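Local coordinates for protein B-agarase (Saccharophagus degradans, PDB 4BQ2) that hydrolyses beta-1,4 linkages of agarose as an exo-beta-agarase of glycoside hydrolase family 50, at residues V173-T181 against K630-W638. Sequence-based numbering, arbitrary orientation.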
loop_
_atom_site.group_PDB
_atom_site.type_symbol
_atom_site.label_atom_id
_atom_site.label_comp_id
_atom_site.label_asym_id
_atom_site.label_seq_id
_atom_site.Cartn_x
_atom_site.Cartn_y
_atom_site.Cartn_z
ATOM N N VAL A 173 -16.227 -1.111 -10.289
ATOM C CA VAL A 173 -14.948 -1.418 -10.899
ATOM C C VAL A 173 -14.203 -0.102 -11.143
ATOM O O VAL A 173 -14.739 0.792 -11.816
ATOM C CB VAL A 173 -15.185 -2.188 -12.199
ATOM C CG1 VAL A 173 -13.964 -2.163 -13.107
ATOM C CG2 VAL A 173 -15.617 -3.625 -11.907
ATOM N N GLN A 174 -12.969 0.005 -10.633
ATOM C CA GLN A 174 -12.235 1.283 -10.547
ATOM C C GLN A 174 -10.886 1.229 -11.264
ATOM O O GLN A 174 -10.136 0.257 -11.097
ATOM C CB GLN A 174 -12.033 1.643 -9.071
ATOM C CG GLN A 174 -13.357 1.803 -8.341
ATOM C CD GLN A 174 -13.241 2.089 -6.853
ATOM O OE1 GLN A 174 -12.198 2.526 -6.332
ATOM N NE2 GLN A 174 -14.330 1.835 -6.153
ATOM N N SER A 175 -10.580 2.258 -12.070
ATOM C CA SER A 175 -9.315 2.365 -12.774
ATOM C C SER A 175 -8.855 1.072 -13.447
ATOM O O SER A 175 -7.703 0.669 -13.311
ATOM C CB SER A 175 -8.213 2.873 -11.826
ATOM O OG SER A 175 -8.498 4.221 -11.452
ATOM N N ALA A 176 -9.767 0.410 -14.151
ATOM C CA ALA A 176 -9.452 -0.758 -14.938
ATOM C C ALA A 176 -8.733 -0.383 -16.243
ATOM O O ALA A 176 -8.755 0.803 -16.673
ATOM C CB ALA A 176 -10.739 -1.529 -15.235
ATOM N N MET A 177 -8.091 -1.375 -16.860
ATOM C CA MET A 177 -7.486 -1.216 -18.188
ATOM C C MET A 177 -8.329 -1.852 -19.260
ATOM O O MET A 177 -8.025 -1.702 -20.437
ATOM C CB MET A 177 -6.101 -1.832 -18.222
ATOM C CG MET A 177 -5.117 -1.211 -17.226
ATOM S SD MET A 177 -4.599 0.457 -17.711
ATOM C CE MET A 177 -5.571 1.444 -16.605
ATOM N N HIS A 178 -9.396 -2.544 -18.849
ATOM C CA HIS A 178 -10.260 -3.290 -19.765
ATOM C C HIS A 178 -11.703 -3.124 -19.325
ATOM O O HIS A 178 -11.976 -2.955 -18.127
ATOM C CB HIS A 178 -9.962 -4.791 -19.685
ATOM C CG HIS A 178 -8.529 -5.152 -19.896
ATOM N ND1 HIS A 178 -7.896 -5.010 -21.108
ATOM C CD2 HIS A 178 -7.624 -5.716 -19.063
ATOM C CE1 HIS A 178 -6.653 -5.451 -21.010
ATOM N NE2 HIS A 178 -6.462 -5.879 -19.777
ATOM N N ASP A 179 -12.625 -3.243 -20.270
ATOM C CA ASP A 179 -14.039 -3.415 -19.949
ATOM C C ASP A 179 -14.194 -4.724 -19.187
ATOM O O ASP A 179 -13.600 -5.716 -19.575
ATOM C CB ASP A 179 -14.870 -3.513 -21.242
ATOM C CG ASP A 179 -14.987 -2.167 -21.962
ATOM O OD1 ASP A 179 -14.713 -1.125 -21.330
ATOM O OD2 ASP A 179 -15.390 -2.169 -23.138
ATOM N N LYS A 180 -14.963 -4.685 -18.106
ATOM C CA LYS A 180 -15.272 -5.831 -17.259
ATOM C C LYS A 180 -16.795 -6.124 -17.380
ATOM O O LYS A 180 -17.614 -5.213 -17.454
ATOM C CB LYS A 180 -14.929 -5.546 -15.775
ATOM C CG LYS A 180 -13.460 -5.191 -15.484
ATOM C CD LYS A 180 -12.510 -6.212 -16.101
ATOM C CE LYS A 180 -11.008 -5.899 -15.878
ATOM N NZ LYS A 180 -10.669 -5.890 -14.412
ATOM N N THR A 181 -17.169 -7.391 -17.391
ATOM C CA THR A 181 -18.604 -7.771 -17.453
ATOM C C THR A 181 -18.854 -8.892 -16.432
ATOM O O THR A 181 -18.087 -9.864 -16.387
ATOM C CB THR A 181 -18.988 -8.269 -18.864
ATOM O OG1 THR A 181 -18.681 -7.253 -19.828
ATOM C CG2 THR A 181 -20.519 -8.637 -18.958
ATOM N N LYS A 630 -3.672 0.281 -8.481
ATOM C CA LYS A 630 -4.807 0.224 -9.394
ATOM C C LYS A 630 -4.414 -0.850 -10.403
ATOM O O LYS A 630 -3.318 -1.422 -10.312
ATOM C CB LYS A 630 -4.973 1.584 -10.138
ATOM C CG LYS A 630 -5.094 2.815 -9.249
ATOM C CD LYS A 630 -6.402 2.838 -8.436
ATOM C CE LYS A 630 -6.347 4.003 -7.463
ATOM N NZ LYS A 630 -7.161 3.816 -6.234
ATOM N N GLU A 631 -5.296 -1.145 -11.343
ATOM C CA GLU A 631 -4.979 -2.068 -12.448
ATOM C C GLU A 631 -4.076 -1.499 -13.550
ATOM O O GLU A 631 -3.493 -2.238 -14.355
ATOM C CB GLU A 631 -6.283 -2.676 -13.000
ATOM C CG GLU A 631 -6.892 -3.595 -11.910
ATOM C CD GLU A 631 -8.228 -4.260 -12.287
ATOM O OE1 GLU A 631 -8.497 -4.466 -13.492
ATOM O OE2 GLU A 631 -8.984 -4.637 -11.350
ATOM N N GLY A 632 -3.965 -0.183 -13.566
ATOM C CA GLY A 632 -3.001 0.494 -14.424
ATOM C C GLY A 632 -3.134 1.982 -14.241
ATOM O O GLY A 632 -3.623 2.473 -13.194
ATOM N N LEU A 633 -2.667 2.702 -15.253
ATOM C CA LEU A 633 -2.643 4.150 -15.233
ATOM C C LEU A 633 -3.664 4.681 -16.243
ATOM O O LEU A 633 -3.334 4.859 -17.417
ATOM C CB LEU A 633 -1.219 4.657 -15.546
ATOM C CG LEU A 633 -0.062 4.150 -14.689
ATOM C CD1 LEU A 633 1.188 4.976 -15.080
ATOM C CD2 LEU A 633 -0.333 4.229 -13.172
ATOM N N PRO A 634 -4.911 4.941 -15.784
ATOM C CA PRO A 634 -5.968 5.351 -16.735
ATOM C C PRO A 634 -5.690 6.750 -17.287
ATOM O O PRO A 634 -5.169 7.630 -16.554
ATOM C CB PRO A 634 -7.245 5.377 -15.874
ATOM C CG PRO A 634 -6.897 4.613 -14.612
ATOM C CD PRO A 634 -5.417 4.856 -14.402
ATOM N N LYS A 635 -6.041 6.951 -18.560
ATOM C CA LYS A 635 -5.871 8.268 -19.238
ATOM C C LYS A 635 -6.334 9.461 -18.402
ATOM O O LYS A 635 -5.562 10.383 -18.164
ATOM C CB LYS A 635 -6.594 8.286 -20.600
ATOM C CG LYS A 635 -6.290 9.518 -21.446
ATOM C CD LYS A 635 -7.058 9.460 -22.773
ATOM C CE LYS A 635 -6.991 10.787 -23.525
ATOM N NZ LYS A 635 -7.033 10.575 -25.002
ATOM N N GLN A 636 -7.592 9.437 -17.955
ATOM C CA GLN A 636 -8.201 10.597 -17.313
ATOM C C GLN A 636 -7.546 10.930 -15.993
ATOM O O GLN A 636 -7.353 12.104 -15.659
ATOM C CB GLN A 636 -9.712 10.405 -17.109
ATOM C CG GLN A 636 -10.509 10.356 -18.415
ATOM C CD GLN A 636 -10.398 11.646 -19.221
ATOM O OE1 GLN A 636 -10.139 11.618 -20.427
ATOM N NE2 GLN A 636 -10.568 12.785 -18.550
ATOM N N LYS A 637 -7.181 9.891 -15.251
ATOM C CA LYS A 637 -6.601 10.075 -13.939
ATOM C C LYS A 637 -5.187 10.674 -14.029
ATOM O O LYS A 637 -4.745 11.330 -13.092
ATOM C CB LYS A 637 -6.591 8.736 -13.195
ATOM C CG LYS A 637 -7.982 8.204 -12.874
ATOM C CD LYS A 637 -8.723 9.171 -11.958
ATOM C CE LYS A 637 -8.480 8.856 -10.499
ATOM N NZ LYS A 637 -9.741 8.366 -9.880
ATOM N N TRP A 638 -4.495 10.452 -15.149
ATOM C CA TRP A 638 -3.090 10.874 -15.272
ATOM C C TRP A 638 -2.848 12.025 -16.257
ATOM O O TRP A 638 -1.708 12.382 -16.513
ATOM C CB TRP A 638 -2.149 9.663 -15.521
ATOM C CG TRP A 638 -2.170 8.724 -14.307
ATOM C CD1 TRP A 638 -2.891 7.575 -14.163
ATOM C CD2 TRP A 638 -1.474 8.928 -13.067
ATOM N NE1 TRP A 638 -2.669 7.027 -12.891
ATOM C CE2 TRP A 638 -1.801 7.847 -12.209
ATOM C CE3 TRP A 638 -0.574 9.899 -12.612
ATOM C CZ2 TRP A 638 -1.260 7.725 -10.911
ATOM C CZ3 TRP A 638 -0.048 9.792 -11.308
ATOM C CH2 TRP A 638 -0.393 8.705 -10.474
HETATM O O HOH W 1 -7.835 -0.806 -10.117
HETATM O O HOH W 2 -9.445 2.961 -7.199
HETATM O O HOH W 3 -7.910 -3.961 -16.046
HETATM O O HOH W 4 -11.568 -4.823 -12.131
HETATM O O HOH W 5 -9.418 -7.363 -11.900
#
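K630 lays the aliphatic part of its side chain against S175, with CD 3.8 Å from the serine CB. The bend at chi2 (-68°) turns the chain along the serine, and its ammonium forms a salt bridge with D606 while a water links NZ to Q174 OE1. E631 reaches across from the opposite direction to K180. Its chain is extended beyond CG (chi2 179°), which delivers the carboxylate to the lysine: K180 NZ donates to E631 OE1 at 2.8 Å, on the syn lone pair, in a salt bridge. Two waters also span NZ and OE2, one of them only weakly bonded to the lysine, and NZ has a further acceptor in the carbonyl of S83. OE1 accepts a second bond from a water that in turn takes the N-H of M177, and the backbone N of E631 reaches Q174 O through another, so much of the polar fit is water-mediated. At G632 the backbone is crossed by M177, whose bent chain brings CE to 3.4 Å from G632 C and SD to 3.7 Å from G632 CA. L633 points away from 173-181 and packs on Y683 and V687 of helix 673-688. P634 then closes the apolar patch: its CG lies 3.5 Å from S175 CB and 4.0 Å from M177 CE. Finally, the CG of K637 comes loosely up to the S175 hydroxyl. The arrangement is a domain interface, in which the loop connecting strands 166-174 and 180-191 of the CBM-like beta domain docks on the loop following strand 624-627 in the region related to beta-galactosidases, which probably carries the catalytic machinery.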